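Long-range contacts in histone-lysine N-methyltransferase, H3 lysine-9 specific SUVH6 (Arabidopsis thaliana, PDB 6A5M), which probably transfers methyl groups from S-adenosylmethionine to the H3K9 site of histone H3, through a SET domain that follows an SRA domain and a pre-SET region: residues K23-D28 with L42-E47; E385-S390 with G438-A443. The protein carries 1 engineered substitution. One frame throughout, in Å; residues are numbered along the deposited sequence.

Contact 1: residues K23-D28 with L42-E47; sequences KILQED and LRIDFE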
loop_
_atom_site.group_PDB
_atom_site.type_symbol
_atom_site.label_atom_id
_atom_site.label_comp_id
_atom_site.label_asym_id
_atom_site.label_seq_id
_atom_site.Cartn_x
_atom_site.Cartn_y
_atom_site.Cartn_z
ATOM N N LYS A 23 1.155 15.783 -3.560
ATOM C CA LYS A 23 0.675 17.040 -4.122
ATOM C C LYS A 23 1.826 18.039 -4.261
ATOM O O LYS A 23 2.016 18.656 -5.318
ATOM C CB LYS A 23 -0.431 17.646 -3.252
ATOM C CG LYS A 23 -1.485 18.400 -4.045
ATOM C CD LYS A 23 -2.166 17.425 -4.999
ATOM C CE LYS A 23 -3.039 18.116 -6.031
ATOM N NZ LYS A 23 -3.454 17.166 -7.124
ATOM N N ILE A 24 2.586 18.208 -3.186
ATOM C CA ILE A 24 3.735 19.109 -3.222
ATOM C C ILE A 24 4.722 18.692 -4.323
ATOM O O ILE A 24 5.205 19.523 -5.120
ATOM C CB ILE A 24 4.454 19.130 -1.878
ATOM C CG1 ILE A 24 3.511 19.644 -0.792
ATOM C CG2 ILE A 24 5.700 19.970 -1.959
ATOM C CD1 ILE A 24 4.086 19.554 0.581
ATOM N N LEU A 25 4.989 17.393 -4.379
ATOM C CA LEU A 25 5.895 16.855 -5.379
ATOM C C LEU A 25 5.353 17.088 -6.794
ATOM O O LEU A 25 6.108 17.476 -7.686
ATOM C CB LEU A 25 6.141 15.369 -5.126
ATOM C CG LEU A 25 7.095 14.642 -6.074
ATOM C CD1 LEU A 25 8.454 15.334 -6.130
ATOM C CD2 LEU A 25 7.246 13.175 -5.647
ATOM N N GLN A 26 4.053 16.861 -6.993
ATOM C CA GLN A 26 3.413 17.121 -8.283
ATOM C C GLN A 26 3.632 18.559 -8.727
ATOM O O GLN A 26 3.948 18.838 -9.904
ATOM C CB GLN A 26 1.918 16.847 -8.204
ATOM C CG GLN A 26 1.143 17.068 -9.502
ATOM C CD GLN A 26 -0.369 16.981 -9.268
ATOM O OE1 GLN A 26 -0.900 17.606 -8.351
ATOM N NE2 GLN A 26 -1.055 16.189 -10.081
ATOM N N GLU A 27 3.436 19.459 -7.766
ATOM C CA GLU A 27 3.669 20.882 -7.963
ATOM C C GLU A 27 5.108 21.141 -8.426
ATOM O O GLU A 27 5.318 21.908 -9.362
ATOM C CB GLU A 27 3.363 21.650 -6.672
ATOM C CG GLU A 27 3.658 23.135 -6.742
ATOM C CD GLU A 27 3.407 23.847 -5.423
ATOM O OE1 GLU A 27 4.061 23.494 -4.417
ATOM O OE2 GLU A 27 2.562 24.769 -5.398
ATOM N N ASP A 28 6.091 20.490 -7.799
ATOM C CA ASP A 28 7.496 20.667 -8.212
ATOM C C ASP A 28 7.768 20.102 -9.618
ATOM O O ASP A 28 8.468 20.726 -10.431
ATOM C CB ASP A 28 8.460 20.016 -7.212
ATOM C CG ASP A 28 9.918 20.457 -7.433
ATOM O OD1 ASP A 28 10.788 19.578 -7.597
ATOM O OD2 ASP A 28 10.196 21.684 -7.439
ATOM N N LEU A 42 14.562 20.317 -1.538
ATOM C CA LEU A 42 13.140 20.132 -1.308
ATOM C C LEU A 42 12.938 18.987 -0.313
ATOM O O LEU A 42 13.466 17.891 -0.505
ATOM C CB LEU A 42 12.409 19.847 -2.621
ATOM C CG LEU A 42 10.924 19.484 -2.521
ATOM C CD1 LEU A 42 10.100 20.648 -1.989
ATOM C CD2 LEU A 42 10.403 19.027 -3.873
ATOM N N ARG A 43 12.193 19.251 0.756
ATOM C CA ARG A 43 11.852 18.221 1.735
ATOM C C ARG A 43 10.345 18.092 1.854
ATOM O O ARG A 43 9.748 18.663 2.768
ATOM C CB ARG A 43 12.437 18.550 3.114
ATOM C CG ARG A 43 13.946 18.639 3.190
ATOM C CD ARG A 43 14.616 17.272 3.186
ATOM N NE ARG A 43 13.987 16.324 4.110
ATOM C CZ ARG A 43 14.194 16.296 5.425
ATOM N NH1 ARG A 43 15.005 17.179 5.999
ATOM N NH2 ARG A 43 13.576 15.386 6.170
ATOM N N ILE A 44 9.722 17.347 0.947
ATOM C CA ILE A 44 8.269 17.235 0.962
ATOM C C ILE A 44 7.758 16.618 2.269
ATOM O O ILE A 44 6.656 16.946 2.722
ATOM C CB ILE A 44 7.741 16.413 -0.234
ATOM C CG1 ILE A 44 8.269 14.981 -0.197
ATOM C CG2 ILE A 44 8.119 17.086 -1.547
ATOM C CD1 ILE A 44 7.945 14.180 -1.453
ATOM N N ASP A 45 8.552 15.747 2.888
ATOM C CA ASP A 45 8.125 15.134 4.141
ATOM C C ASP A 45 8.045 16.190 5.245
ATOM O O ASP A 45 7.137 16.153 6.077
ATOM C CB ASP A 45 9.056 13.987 4.556
ATOM C CG ASP A 45 10.501 14.429 4.712
ATOM O OD1 ASP A 45 10.935 15.329 3.970
ATOM O OD2 ASP A 45 11.206 13.881 5.583
ATOM N N PHE A 46 8.969 17.150 5.233
ATOM C CA PHE A 46 8.984 18.197 6.250
ATOM C C PHE A 46 7.880 19.241 6.040
ATOM O O PHE A 46 7.292 19.734 7.003
ATOM C CB PHE A 46 10.346 18.889 6.296
ATOM C CG PHE A 46 10.504 19.820 7.476
ATOM C CD1 PHE A 46 10.760 19.316 8.745
ATOM C CD2 PHE A 46 10.377 21.194 7.324
ATOM C CE1 PHE A 46 10.903 20.170 9.838
ATOM C CE2 PHE A 46 10.517 22.050 8.414
ATOM C CZ PHE A 46 10.778 21.535 9.671
ATOM N N GLU A 47 7.599 19.578 4.786
ATOM C CA GLU A 47 6.508 20.492 4.479
ATOM C C GLU A 47 5.155 19.871 4.827
ATOM O O GLU A 47 4.321 20.516 5.469
ATOM C CB GLU A 47 6.552 20.892 3.008
ATOM C CG GLU A 47 7.868 21.514 2.624
ATOM C CD GLU A 47 7.835 22.186 1.274
ATOM O OE1 GLU A 47 6.752 22.228 0.646
ATOM O OE2 GLU A 47 8.901 22.675 0.847
#

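Contact 2: residues E385-S390 with G438-A443; sequences ELLEDS and GFTIDA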
loop_
_atom_site.group_PDB
_atom_site.type_symbol
_atom_site.label_atom_id
_atom_site.label_comp_id
_atom_site.label_asym_id
_atom_site.label_seq_id
_atom_site.Cartn_x
_atom_site.Cartn_y
_atom_site.Cartn_z
ATOM N N GLU A 385 -15.063 -9.969 -19.378
ATOM C CA GLU A 385 -15.864 -9.703 -20.559
ATOM C C GLU A 385 -16.817 -8.554 -20.301
ATOM O O GLU A 385 -17.550 -8.555 -19.315
ATOM C CB GLU A 385 -16.649 -10.949 -20.973
ATOM C CG GLU A 385 -15.795 -12.183 -21.199
ATOM C CD GLU A 385 -16.562 -13.293 -21.886
ATOM O OE1 GLU A 385 -16.818 -13.162 -23.104
ATOM O OE2 GLU A 385 -16.921 -14.287 -21.210
ATOM N N LEU A 386 -16.806 -7.568 -21.181
ATOM C CA LEU A 386 -17.683 -6.420 -21.026
ATOM C C LEU A 386 -19.130 -6.741 -21.410
ATOM O O LEU A 386 -19.393 -7.359 -22.444
ATOM C CB LEU A 386 -17.183 -5.258 -21.877
ATOM C CG LEU A 386 -16.410 -4.160 -21.161
ATOM C CD1 LEU A 386 -15.994 -3.128 -22.183
ATOM C CD2 LEU A 386 -17.261 -3.539 -20.066
ATOM N N LEU A 387 -20.077 -6.375 -20.579
ATOM C CA LEU A 387 -21.478 -6.467 -20.924
ATOM C C LEU A 387 -22.335 -5.343 -20.394
ATOM O O LEU A 387 -22.085 -4.813 -19.352
ATOM C CB LEU A 387 -22.101 -7.788 -20.516
ATOM C CG LEU A 387 -21.774 -8.441 -19.201
ATOM C CD1 LEU A 387 -22.880 -8.215 -18.216
ATOM C CD2 LEU A 387 -21.570 -9.911 -19.437
ATOM N N GLU A 388 -23.385 -5.039 -21.137
ATOM C CA GLU A 388 -24.371 -4.042 -20.783
ATOM C C GLU A 388 -25.191 -4.529 -19.623
ATOM O O GLU A 388 -25.332 -5.709 -19.427
ATOM C CB GLU A 388 -25.309 -3.777 -21.952
ATOM C CG GLU A 388 -24.668 -3.479 -23.300
ATOM C CD GLU A 388 -25.653 -2.832 -24.282
ATOM O OE1 GLU A 388 -25.246 -2.204 -25.284
ATOM O OE2 GLU A 388 -26.865 -2.948 -24.048
ATOM N N ASP A 389 -25.767 -3.602 -18.879
ATOM C CA ASP A 389 -26.444 -3.863 -17.617
ATOM C C ASP A 389 -27.605 -4.805 -17.747
ATOM O O ASP A 389 -27.811 -5.696 -16.930
ATOM C CB ASP A 389 -27.086 -2.562 -17.198
ATOM C CG ASP A 389 -27.568 -2.603 -15.756
ATOM O OD1 ASP A 389 -27.155 -3.534 -15.031
ATOM O OD2 ASP A 389 -28.355 -1.713 -15.356
ATOM N N SER A 390 -28.370 -4.593 -18.801
ATOM C CA SER A 390 -29.571 -5.342 -19.047
ATOM C C SER A 390 -29.206 -6.785 -19.166
ATOM O O SER A 390 -29.760 -7.646 -18.497
ATOM C CB SER A 390 -30.043 -4.911 -20.415
ATOM O OG SER A 390 -28.924 -4.606 -21.227
ATOM N N GLY A 438 -23.939 1.855 -16.451
ATOM C CA GLY A 438 -24.740 0.646 -16.491
ATOM C C GLY A 438 -23.904 -0.625 -16.598
ATOM O O GLY A 438 -24.374 -1.724 -16.282
ATOM N N PHE A 439 -22.647 -0.481 -17.006
ATOM C CA PHE A 439 -21.891 -1.619 -17.510
ATOM C C PHE A 439 -21.155 -2.446 -16.458
ATOM O O PHE A 439 -20.760 -1.964 -15.401
ATOM C CB PHE A 439 -20.913 -1.134 -18.583
ATOM C CG PHE A 439 -21.598 -0.636 -19.819
ATOM C CD1 PHE A 439 -21.976 0.689 -19.918
ATOM C CD2 PHE A 439 -21.886 -1.489 -20.875
ATOM C CE1 PHE A 439 -22.636 1.162 -21.042
ATOM C CE2 PHE A 439 -22.536 -1.013 -22.004
ATOM C CZ PHE A 439 -22.909 0.319 -22.082
ATOM N N THR A 440 -20.977 -3.717 -16.797
ATOM C CA THR A 440 -20.448 -4.725 -15.901
ATOM C C THR A 440 -19.322 -5.509 -16.573
ATOM O O THR A 440 -19.415 -5.877 -17.750
ATOM C CB THR A 440 -21.553 -5.726 -15.456
ATOM O OG1 THR A 440 -22.663 -5.009 -14.902
ATOM C CG2 THR A 440 -21.011 -6.715 -14.420
ATOM N N ILE A 441 -18.259 -5.747 -15.814
ATOM C CA ILE A 441 -17.186 -6.644 -16.213
ATOM C C ILE A 441 -17.413 -8.036 -15.625
ATOM O O ILE A 441 -17.420 -8.195 -14.413
ATOM C CB ILE A 441 -15.823 -6.116 -15.754
ATOM C CG1 ILE A 441 -15.582 -4.707 -16.307
ATOM C CG2 ILE A 441 -14.727 -7.060 -16.189
ATOM C CD1 ILE A 441 -14.416 -4.002 -15.662
ATOM N N ASP A 442 -17.605 -9.035 -16.482
ATOM C CA ASP A 442 -17.821 -10.416 -16.028
ATOM C C ASP A 442 -16.549 -11.263 -16.145
ATOM O O ASP A 442 -16.111 -11.600 -17.254
ATOM C CB ASP A 442 -18.955 -11.076 -16.826
ATOM C CG ASP A 442 -19.175 -12.543 -16.441
ATOM O OD1 ASP A 442 -18.780 -12.951 -15.325
ATOM O OD2 ASP A 442 -19.760 -13.291 -17.255
ATOM N N ALA A 443 -15.980 -11.631 -15.005
ATOM C CA ALA A 443 -14.738 -12.391 -14.993
ATOM C C ALA A 443 -14.949 -13.841 -14.572
ATOM O O ALA A 443 -13.997 -14.520 -14.185
ATOM C CB ALA A 443 -13.718 -11.714 -14.071
HETATM O O HOH W 1 -16.114 -14.010 -17.972
#

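Contact 1: residues K23-D28 with L42-E47
Ile24 puts its CG2 methyl between Ile44 and Glu47, where the C-terminal part of helix 6-29 packs against the first turn of helix 44-54. This is a helix-loop-helix contact made mainly by side chains, with no hydrogen bond between the two segments. CG2 of Ile24 lies 3.8 Å from CG2 of Ile44, and the two side chains slide past each other in opposite directions. Ile24 CG2 is also 3.6 Å from Glu47 OE1. Ile24 CD1 is 3.7 Å from Glu47 CB, so the isoleucine crosses the glutamate chain at an angle, touching it at CB and at OE1. Ile44 sends CG1 between its backbone N and carbonyl carbon (chi1 62°), and the CD1 it carries reaches CB of Leu25 at 4.3 Å.

Behind this layer, salt bridges and hydrogen bonds fix the polar ends. The carboxylate of Glu47 is held through OE2 by a salt bridge to Arg37, while Asp28 pairs with Arg36 and accepts the backbone N-H groups of Arg37 and Lys38, which ties the connecting loop back to helix 6-29. Against the anchored Asp28, Leu42 comes from the opposite direction, its CD2 methyl stopping 3.8 Å from OD1 of Asp28.

Contact 2: residues E385-S390 with G438-A443
Phe439 and Glu388 both turn CG anti to their own carbonyl carbon (chi1 -67° and -51°), and the two side chains run side by side in the same direction. CG of Glu388 thereby comes within 3.5 Å of CE2 of Phe439, obliquely to the ring, while the carboxylate plane stands almost perpendicular to the ring plane. With an alanine here instead of Phe439, the Glu388 CB and CG would probably lose the ring they lie beside, and a gap would be likely beside Arg474 and Ile475, which the ring also touches.

Next to this pair the backbones join as antiparallel strands. Leu387 and Thr440 form a hydrogen-bonded pair: Leu387 N gives to Thr440 O at 2.9 Å and Thr440 N to Leu387 O at 3.0 Å, both donors nearly in line with the acceptor C=O. Glu385 and Asp442 repeat the pattern, but there Glu385 N sits well above the carbonyl plane of Asp442. Leu387, Thr440 and Asp442 lie on one face of the sheet, where Leu387 CD1 is 3.9 Å from Thr440 CB and Leu387 CD2 is 3.9 Å from Asp442 CB. On the reverse face, CD2 of Leu386 meets CG1 of Ile441 at 4.3 Å. Asp442 OD1 accepts the backbone N-H of Ala444. Strand 402-404 flanks 440-442 on its other edge, completing a small three-stranded antiparallel sheet within the SET domain.

Contact 1 and contact 2 follow one another along the chain and belong to separate parts of the molecule: their centres are 40 Å apart, and their nearest atoms about 25 Å. Contact 1 joins two helices near the N-terminus and relies on apolar packing backed by ion pairs with the intervening loop. Contact 2 brings together segments separated by 47 residues and rests on backbone hydrogen bonds within the SET domain. In contact 2 the side chain of Asp442 lies about 10 Å from the bound S-adenosylmethionine, too far for direct contact.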